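Local structure of cGAS/DncV-like nucleotidyltransferase in E. coli homolog (Rhodothermus marinus SG0.5JP17-172, 6E0K) at residues G15-A20 with S52-G57; E25-A30 with R101-Y106; V64-S69 with V131-Y136. The protein makes the second messenger 3',3'-cUAMP from UTP and ATP, a signal that activates effectors of CBASS, a bacterial defence that aborts phage infection through cell death. One frame throughout, in Å; residues are numbered along the deposited sequence.

Contact 1. Residues G15-A20 with S52-G57; sequences GATTTA and STNIRG
Gly15 and Asn54 hold the tight end of this contact between two loops. The Gly15 N-H reaches Asn54 O at 3.0 Å. The side chain of the same Asn54 returns a bond: its ND2 gives a weak, bent one to Gly15 O, also 3.0 Å. The straightest bond of that amide stays within its own loop: ND2 points at Arg56 O (3.0 Å, 174° at the hydrogen) with the acceptor in the amide plane. CG between the backbone N and carbonyl carbon (chi1 57°) folds the side chain back for this bond; OD1 accepts from Gln14, and the two together set the rotation of the amide. Gly15 CA sits 3.6 Å from Arg56 O, a close backbone-to-backbone approach. Thr17 adds a lighter touch, its CG2 3.8 Å from Asn54 OD1.

Toward the helix start the contact loosens and water takes over: water 1 donates to Ala16 O and Gly57 O and accepts from Ala20 N. The 52-57 loop follows helix 47-50, which carries the ATP-binding Ser48 beside Asn54; Ile55 leans on Lys194 of helix 186-202, and the 15-17 loop leads directly into helix 18-32.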
loop_
_atom_site.group_PDB
_atom_site.type_symbol
_atom_site.label_atom_id
_atom_site.label_comp_id
_atom_site.label_asym_id
_atom_site.label_seq_id
_atom_site.Cartn_x
_atom_site.Cartn_y
_atom_site.Cartn_z
ATOM N N GLY A 15 -2.290 -10.011 11.926
ATOM C CA GLY A 15 -3.021 -9.338 12.979
ATOM C C GLY A 15 -4.522 -9.396 12.753
ATOM O O GLY A 15 -5.019 -9.618 11.639
ATOM N N ALA A 16 -5.261 -9.192 13.837
ATOM C CA ALA A 16 -6.711 -9.182 13.730
ATOM C C ALA A 16 -7.163 -8.034 12.838
ATOM O O ALA A 16 -6.519 -6.984 12.772
ATOM C CB ALA A 16 -7.346 -9.043 15.110
ATOM N N THR A 17 -8.288 -8.239 12.146
ATOM C CA THR A 17 -8.820 -7.223 11.241
ATOM C C THR A 17 -10.220 -6.752 11.598
ATOM O O THR A 17 -10.752 -5.898 10.885
ATOM C CB THR A 17 -8.850 -7.728 9.790
ATOM O OG1 THR A 17 -9.758 -8.832 9.677
ATOM C CG2 THR A 17 -7.460 -8.150 9.323
ATOM N N THR A 18 -10.834 -7.283 12.658
ATOM C CA THR A 18 -12.220 -6.934 12.970
ATOM C C THR A 18 -12.372 -5.445 13.245
ATOM O O THR A 18 -13.296 -4.796 12.743
ATOM C CB THR A 18 -12.697 -7.754 14.172
ATOM O OG1 THR A 18 -12.597 -9.151 13.862
ATOM C CG2 THR A 18 -14.141 -7.409 14.532
ATOM N N THR A 19 -11.471 -4.883 14.045
ATOM C CA THR A 19 -11.595 -3.479 14.406
ATOM C C THR A 19 -11.299 -2.575 13.212
ATOM O O THR A 19 -11.944 -1.525 13.054
ATOM C CB THR A 19 -10.678 -3.193 15.602
ATOM O OG1 THR A 19 -10.995 -4.108 16.664
ATOM C CG2 THR A 19 -10.860 -1.780 16.116
ATOM N N ALA A 20 -10.370 -2.979 12.335
ATOM C CA ALA A 20 -10.109 -2.208 11.122
ATOM C C ALA A 20 -11.317 -2.212 10.193
ATOM O O ALA A 20 -11.676 -1.175 9.624
ATOM C CB ALA A 20 -8.876 -2.768 10.411
ATOM N N SER A 52 -4.348 -7.856 3.509
ATOM C CA SER A 52 -4.128 -8.961 4.437
ATOM C C SER A 52 -2.663 -9.121 4.794
ATOM O O SER A 52 -2.216 -10.227 5.092
ATOM C CB SER A 52 -4.671 -10.286 3.889
ATOM O OG SER A 52 -6.049 -10.182 3.613
ATOM N N THR A 53 -1.902 -8.032 4.799
ATOM C CA THR A 53 -0.503 -8.100 5.192
ATOM C C THR A 53 -0.232 -7.385 6.503
ATOM O O THR A 53 0.935 -7.178 6.852
ATOM C CB THR A 53 0.391 -7.519 4.093
ATOM O OG1 THR A 53 -0.002 -6.169 3.835
ATOM C CG2 THR A 53 0.244 -8.320 2.814
ATOM N N ASN A 54 -1.272 -7.044 7.265
ATOM C CA ASN A 54 -1.066 -6.409 8.562
ATOM C C ASN A 54 -0.487 -7.404 9.572
ATOM O O ASN A 54 -0.975 -8.533 9.703
ATOM C CB ASN A 54 -2.384 -5.826 9.090
ATOM C CG ASN A 54 -3.479 -6.872 9.202
ATOM O OD1 ASN A 54 -3.908 -7.448 8.195
ATOM N ND2 ASN A 54 -3.945 -7.111 10.422
ATOM N N ILE A 55 0.582 -6.996 10.260
ATOM C CA ILE A 55 1.177 -7.854 11.288
ATOM C C ILE A 55 0.694 -7.500 12.685
ATOM O O ILE A 55 0.975 -8.249 13.637
ATOM C CB ILE A 55 2.722 -7.831 11.224
ATOM C CG1 ILE A 55 3.262 -6.410 11.400
ATOM C CG2 ILE A 55 3.205 -8.458 9.910
ATOM C CD1 ILE A 55 4.780 -6.340 11.547
ATOM N N ARG A 56 -0.044 -6.401 12.840
ATOM C CA ARG A 56 -0.706 -6.064 14.094
ATOM C C ARG A 56 -2.187 -5.842 13.830
ATOM O O ARG A 56 -2.633 -5.733 12.681
ATOM C CB ARG A 56 -0.101 -4.811 14.746
ATOM C CG ARG A 56 1.417 -4.877 14.942
ATOM C CD ARG A 56 1.909 -3.710 15.767
ATOM N NE ARG A 56 1.197 -3.646 17.040
ATOM C CZ ARG A 56 1.568 -4.282 18.146
ATOM N NH1 ARG A 56 2.660 -5.040 18.153
ATOM N NH2 ARG A 56 0.846 -4.158 19.251
ATOM N N GLY A 57 -2.949 -5.756 14.919
ATOM C CA GLY A 57 -4.354 -5.413 14.833
ATOM C C GLY A 57 -4.681 -4.023 15.310
ATOM O O GLY A 57 -5.875 -3.682 15.390
HETATM O O HOH W 1 -7.995 -4.558 13.376
#

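Contact 2. Residues E25-A30 with R101-Y106; sequences ESIRAA and RALTDY
Two helices of the nucleotidyltransferase domain, 18-32 and 92-107, meet here through segments that run nearly perpendicular, 103° between their directions, with axes 9.7 Å apart at closest approach. The closest meeting is between Ala30 and Tyr106. The CB of Ala30 points at the other helix and lies 3.5 Å from Tyr106 CG, against the root of the ring. Ala30 CA stands over one face of that ring, 3.8 Å above its plane and offset toward the rim, so the aromatic side chain lies across the backbone of helix 18-32. The torsion explains the reach: with CG anti to the backbone N (chi1 -178°), Tyr106 extends from its own helix over Ala30 and on toward Ser26. Ser26 OG approaches the ring obliquely, 4.2 Å from Tyr106 CE2, while its hydrogen bond is made with the hydroxyl of Tyr107.

Beside the ring, on the side of Leu103, the packing is aliphatic. Leu103 sends CD2 to Ala30 CB at 4.1 Å, and the same methyl is 4.2 Å from Ile27 CD1. Neither Leu103 nor Ile27 sets out straight toward the other helix; it is their ends that come together. On another part of the interface the polar work is done by water 2, which donates to both Ala30 O and Ala102 O at 2.8 Å. It bridges two carbonyl oxygens that could not bond to each other and joins the two helices through the backbones of Ala30 and Ala102.

Tyr106 also rests on Arg33, just past the end of helix 18-32, and Ala102 packs on Leu31 and Tyr34. On the sheet side of the crossing lies strand 119-122: Leu103 touches Leu119, a UTP-binding residue, and both Leu103 and Ile27 touch Val121, so the helix pair covers that part of the sheet.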
loop_
_atom_site.group_PDB
_atom_site.type_symbol
_atom_site.label_atom_id
_atom_site.label_comp_id
_atom_site.label_asym_id
_atom_site.label_seq_id
_atom_site.Cartn_x
_atom_site.Cartn_y
_atom_site.Cartn_z
ATOM N N GLU A 25 -16.294 0.637 8.120
ATOM C CA GLU A 25 -17.748 0.757 8.122
ATOM C C GLU A 25 -18.189 2.039 8.809
ATOM O O GLU A 25 -19.175 2.653 8.398
ATOM C CB GLU A 25 -18.369 -0.463 8.807
ATOM C CG GLU A 25 -18.085 -1.769 8.066
ATOM C CD GLU A 25 -18.569 -3.006 8.812
ATOM O OE1 GLU A 25 -19.191 -2.863 9.887
ATOM O OE2 GLU A 25 -18.327 -4.127 8.313
ATOM N N SER A 26 -17.444 2.479 9.825
ATOM C CA SER A 26 -17.764 3.743 10.490
ATOM C C SER A 26 -17.600 4.938 9.553
ATOM O O SER A 26 -18.492 5.791 9.468
ATOM C CB SER A 26 -16.884 3.909 11.731
ATOM O OG SER A 26 -17.191 5.115 12.413
ATOM N N ILE A 27 -16.454 5.041 8.867
ATOM C CA ILE A 27 -16.266 6.125 7.899
ATOM C C ILE A 27 -17.367 6.095 6.846
ATOM O O ILE A 27 -17.932 7.138 6.480
ATOM C CB ILE A 27 -14.875 6.034 7.252
ATOM C CG1 ILE A 27 -13.763 6.154 8.313
ATOM C CG2 ILE A 27 -14.737 7.097 6.158
ATOM C CD1 ILE A 27 -13.676 7.526 8.952
ATOM N N ARG A 28 -17.684 4.900 6.337
ATOM C CA ARG A 28 -18.739 4.783 5.333
ATOM C C ARG A 28 -20.064 5.289 5.876
ATOM O O ARG A 28 -20.804 5.999 5.184
ATOM C CB ARG A 28 -18.859 3.322 4.892
ATOM C CG ARG A 28 -19.968 3.048 3.900
ATOM C CD ARG A 28 -19.938 1.573 3.514
ATOM N NE ARG A 28 -18.882 1.301 2.540
ATOM C CZ ARG A 28 -18.311 0.114 2.364
ATOM N NH1 ARG A 28 -18.687 -0.920 3.108
ATOM N NH2 ARG A 28 -17.362 -0.037 1.448
ATOM N N ALA A 29 -20.383 4.939 7.122
ATOM C CA ALA A 29 -21.642 5.376 7.703
ATOM C C ALA A 29 -21.678 6.890 7.886
ATOM O O ALA A 29 -22.729 7.517 7.711
ATOM C CB ALA A 29 -21.858 4.656 9.040
ATOM N N ALA A 30 -20.540 7.494 8.240
ATOM C CA ALA A 30 -20.475 8.948 8.350
ATOM C C ALA A 30 -20.801 9.605 7.013
ATOM O O ALA A 30 -21.576 10.567 6.942
ATOM C CB ALA A 30 -19.086 9.370 8.838
ATOM N N ARG A 101 -16.512 18.198 5.894
ATOM C CA ARG A 101 -17.747 18.562 6.584
ATOM C C ARG A 101 -18.521 17.325 7.019
ATOM O O ARG A 101 -19.033 17.270 8.141
ATOM C CB ARG A 101 -18.617 19.440 5.683
ATOM C CG ARG A 101 -18.283 20.916 5.758
ATOM C CD ARG A 101 -19.359 21.753 5.085
ATOM N NE ARG A 101 -19.307 21.614 3.633
ATOM C CZ ARG A 101 -18.453 22.276 2.861
ATOM N NH1 ARG A 101 -17.584 23.115 3.410
ATOM N NH2 ARG A 101 -18.459 22.097 1.546
ATOM N N ALA A 102 -18.607 16.323 6.146
ATOM C CA ALA A 102 -19.326 15.097 6.476
ATOM C C ALA A 102 -18.708 14.407 7.683
ATOM O O ALA A 102 -19.417 13.962 8.594
ATOM C CB ALA A 102 -19.318 14.158 5.272
ATOM N N LEU A 103 -17.385 14.300 7.703
ATOM C CA LEU A 103 -16.733 13.630 8.824
ATOM C C LEU A 103 -16.871 14.441 10.107
ATOM O O LEU A 103 -17.128 13.882 11.176
ATOM C CB LEU A 103 -15.263 13.388 8.494
ATOM C CG LEU A 103 -15.055 12.464 7.294
ATOM C CD1 LEU A 103 -13.580 12.463 6.887
ATOM C CD2 LEU A 103 -15.542 11.061 7.625
ATOM N N THR A 104 -16.687 15.757 10.021
ATOM C CA THR A 104 -16.833 16.610 11.194
ATOM C C THR A 104 -18.255 16.566 11.743
ATOM O O THR A 104 -18.456 16.541 12.963
ATOM C CB THR A 104 -16.437 18.042 10.830
ATOM O OG1 THR A 104 -15.079 18.048 10.352
ATOM C CG2 THR A 104 -16.554 18.953 12.037
ATOM N N ASP A 105 -19.257 16.562 10.858
ATOM C CA ASP A 105 -20.644 16.495 11.321
ATOM C C ASP A 105 -20.882 15.222 12.116
ATOM O O ASP A 105 -21.597 15.230 13.125
ATOM C CB ASP A 105 -21.622 16.532 10.142
ATOM C CG ASP A 105 -21.720 17.897 9.471
ATOM O OD1 ASP A 105 -21.316 18.923 10.063
ATOM O OD2 ASP A 105 -22.234 17.937 8.327
ATOM N N TYR A 106 -20.295 14.115 11.671
ATOM C CA TYR A 106 -20.588 12.832 12.297
ATOM C C TYR A 106 -19.774 12.615 13.574
ATOM O O TYR A 106 -20.335 12.258 14.618
ATOM C CB TYR A 106 -20.354 11.703 11.294
ATOM C CG TYR A 106 -20.673 10.341 11.858
ATOM C CD1 TYR A 106 -21.979 9.875 11.896
ATOM C CD2 TYR A 106 -19.664 9.532 12.353
ATOM C CE1 TYR A 106 -22.274 8.632 12.423
ATOM C CE2 TYR A 106 -19.941 8.292 12.872
ATOM C CZ TYR A 106 -21.248 7.845 12.905
ATOM O OH TYR A 106 -21.503 6.595 13.430
HETATM O O HOH W 2 -21.969 13.004 8.175
#

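Contact 3. Residues V64-S69 with V131-Y136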
loop_
_atom_site.group_PDB
_atom_site.type_symbol
_atom_site.label_atom_id
_atom_site.label_comp_id
_atom_site.label_asym_id
_atom_site.label_seq_id
_atom_site.Cartn_x
_atom_site.Cartn_y
_atom_site.Cartn_z
ATOM N N VAL A 64 -9.701 5.014 1.777
ATOM C CA VAL A 64 -9.776 5.819 0.560
ATOM C C VAL A 64 -11.216 6.286 0.370
ATOM O O VAL A 64 -12.143 5.470 0.366
ATOM C CB VAL A 64 -9.309 5.017 -0.665
ATOM C CG1 VAL A 64 -9.336 5.915 -1.899
ATOM C CG2 VAL A 64 -7.910 4.461 -0.458
ATOM N N VAL A 65 -11.400 7.592 0.204
ATOM C CA VAL A 65 -12.701 8.185 -0.085
ATOM C C VAL A 65 -12.594 8.771 -1.488
ATOM O O VAL A 65 -11.911 9.783 -1.696
ATOM C CB VAL A 65 -13.075 9.235 0.969
ATOM C CG1 VAL A 65 -14.340 9.963 0.578
ATOM C CG2 VAL A 65 -13.284 8.539 2.314
ATOM N N GLN A 66 -13.212 8.110 -2.465
ATOM C CA GLN A 66 -12.927 8.362 -3.877
ATOM C C GLN A 66 -14.184 8.809 -4.609
ATOM O O GLN A 66 -15.194 8.093 -4.624
ATOM C CB GLN A 66 -12.338 7.110 -4.532
ATOM C CG GLN A 66 -12.143 7.273 -6.040
ATOM C CD GLN A 66 -11.370 6.121 -6.651
ATOM O OE1 GLN A 66 -10.394 5.636 -6.066
ATOM N NE2 GLN A 66 -11.778 5.690 -7.843
ATOM N N LEU A 67 -14.115 9.985 -5.234
ATOM C CA LEU A 67 -15.216 10.483 -6.048
ATOM C C LEU A 67 -15.122 9.878 -7.439
ATOM O O LEU A 67 -14.062 9.930 -8.071
ATOM C CB LEU A 67 -15.156 12.007 -6.129
ATOM C CG LEU A 67 -16.310 12.643 -6.885
ATOM C CD1 LEU A 67 -17.585 12.433 -6.108
ATOM C CD2 LEU A 67 -16.037 14.125 -7.142
ATOM N N ASN A 68 -16.225 9.292 -7.915
ATOM C CA ASN A 68 -16.256 8.646 -9.224
ATOM C C ASN A 68 -17.208 9.292 -10.212
ATOM O O ASN A 68 -17.306 8.818 -11.350
ATOM C CB ASN A 68 -16.624 7.166 -9.071
ATOM C CG ASN A 68 -15.521 6.367 -8.437
ATOM O OD1 ASN A 68 -14.371 6.469 -8.857
ATOM N ND2 ASN A 68 -15.855 5.570 -7.424
ATOM N N SER A 69 -17.906 10.355 -9.828
ATOM C CA SER A 69 -18.819 10.989 -10.768
ATOM C C SER A 69 -18.080 11.837 -11.786
ATOM O O SER A 69 -18.643 12.187 -12.828
ATOM C CB SER A 69 -19.829 11.839 -10.004
ATOM O OG SER A 69 -19.152 12.844 -9.266
ATOM N N VAL A 131 -7.568 9.191 2.717
ATOM C CA VAL A 131 -7.120 9.831 1.482
ATOM C C VAL A 131 -8.355 10.247 0.691
ATOM O O VAL A 131 -9.158 9.401 0.282
ATOM C CB VAL A 131 -6.228 8.895 0.658
ATOM C CG1 VAL A 131 -5.918 9.540 -0.690
ATOM C CG2 VAL A 131 -4.937 8.599 1.394
ATOM N N VAL A 132 -8.521 11.552 0.506
ATOM C CA VAL A 132 -9.629 12.104 -0.263
ATOM C C VAL A 132 -9.145 12.284 -1.691
ATOM O O VAL A 132 -8.159 12.989 -1.932
ATOM C CB VAL A 132 -10.102 13.438 0.331
ATOM C CG1 VAL A 132 -11.185 14.034 -0.540
ATOM C CG2 VAL A 132 -10.600 13.235 1.754
ATOM N N CYS A 133 -9.809 11.633 -2.646
ATOM C CA CYS A 133 -9.262 11.600 -4.000
ATOM C C CYS A 133 -10.383 11.547 -5.025
ATOM O O CYS A 133 -11.538 11.294 -4.699
ATOM C CB CYS A 133 -8.321 10.409 -4.185
ATOM S SG CYS A 133 -9.070 8.795 -3.855
ATOM N N ILE A 134 -10.022 11.803 -6.283
ATOM C CA ILE A 134 -10.940 11.686 -7.408
ATOM C C ILE A 134 -10.392 10.623 -8.351
ATOM O O ILE A 134 -9.175 10.441 -8.477
ATOM C CB ILE A 134 -11.122 13.041 -8.127
ATOM C CG1 ILE A 134 -11.811 14.045 -7.202
ATOM C CG2 ILE A 134 -11.929 12.871 -9.404
ATOM C CD1 ILE A 134 -12.059 15.369 -7.867
ATOM N N GLN A 135 -11.297 9.888 -8.983
ATOM C CA GLN A 135 -10.903 8.891 -9.971
ATOM C C GLN A 135 -9.958 9.516 -10.993
ATOM O O GLN A 135 -10.170 10.642 -11.434
ATOM C CB GLN A 135 -12.152 8.352 -10.668
ATOM C CG GLN A 135 -11.895 7.256 -11.681
ATOM C CD GLN A 135 -13.168 6.882 -12.419
ATOM O OE1 GLN A 135 -13.256 7.019 -13.636
ATOM N NE2 GLN A 135 -14.175 6.432 -11.675
ATOM N N TYR A 136 -8.892 8.796 -11.327
ATOM C CA TYR A 136 -7.935 9.216 -12.342
ATOM C C TYR A 136 -7.937 8.175 -13.452
ATOM O O TYR A 136 -7.874 6.975 -13.175
ATOM C CB TYR A 136 -6.526 9.350 -11.752
ATOM C CG TYR A 136 -5.515 9.842 -12.763
ATOM C CD1 TYR A 136 -5.355 11.197 -12.995
ATOM C CD2 TYR A 136 -4.733 8.950 -13.491
ATOM C CE1 TYR A 136 -4.419 11.667 -13.926
ATOM C CE2 TYR A 136 -3.814 9.400 -14.414
ATOM C CZ TYR A 136 -3.657 10.756 -14.630
ATOM O OH TYR A 136 -2.732 11.186 -15.545
HETATM O O HOH W 3 -16.314 8.270 -13.666
#
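Gln135, Cys133 and Leu67 lose the most surface where these two parallel strands pair. Four backbone bonds alternate across the pair. Val65, Leu67 and Cys133 each take part in two; Leu67 N donates to Cys133 O and its O accepts from Gln135 N, each at 2.9 Å.

Cys133 turns SG to the face it shares with Val64 and Gln66. Poised between its backbone N and carbonyl carbon (chi1 58°), the sulfur meets Val64 CG1 at 3.5 Å and Gln66 CB at 3.7 Å. Leu67 lies on the opposite face, its CB 4.1 Å from Ile134 CG1.

Gln135 stretches out in an extended chain, and its NE2 bonds Asn68 OD1 at 2.8 Å from above that carbonyl plane. The same oxygen accepts Gln66 NE2 at 2.9 Å, this time in the plane on a lone pair, so two amides grip one acceptor. The other ends of these amides are held too: Gln66 OE1 by Tyr44 OH and Asn68 ND2 by Glu42.

Strand 61-68 is flanked by antiparallel strand 42-45, and strand 127-138 pairs with 150-157. Helix 92-107 covers the Leu67 face through Phe95 and Trp92, while Met153 of strand 150-157 packs on Cys133 and Gln66.

Overall arrangement
Contacts 1 and 2 share helix 18-32: contact 1 involves the loop leading into it and its first turn, contact 2 its later turns, with centres about 22 Å apart and nearest atoms about 5 Å. Contacts 2 and 3 lie closer, about 16 Å between centres and about 4 Å between nearest atoms, and helix 92-107 serves both, crossing helix 18-32 in one and covering the strands of the other. Strands 61-68 and 127-138 of contact 3 also carry the magnesium ligands Asp62 and Asp129, just before the paired segments. Contact 1, about 24 Å from contact 3 by centres, lies beside other parts of the nucleotide site, the side chain of Asn54 about 3 Å from that of ATP-binding Ser48.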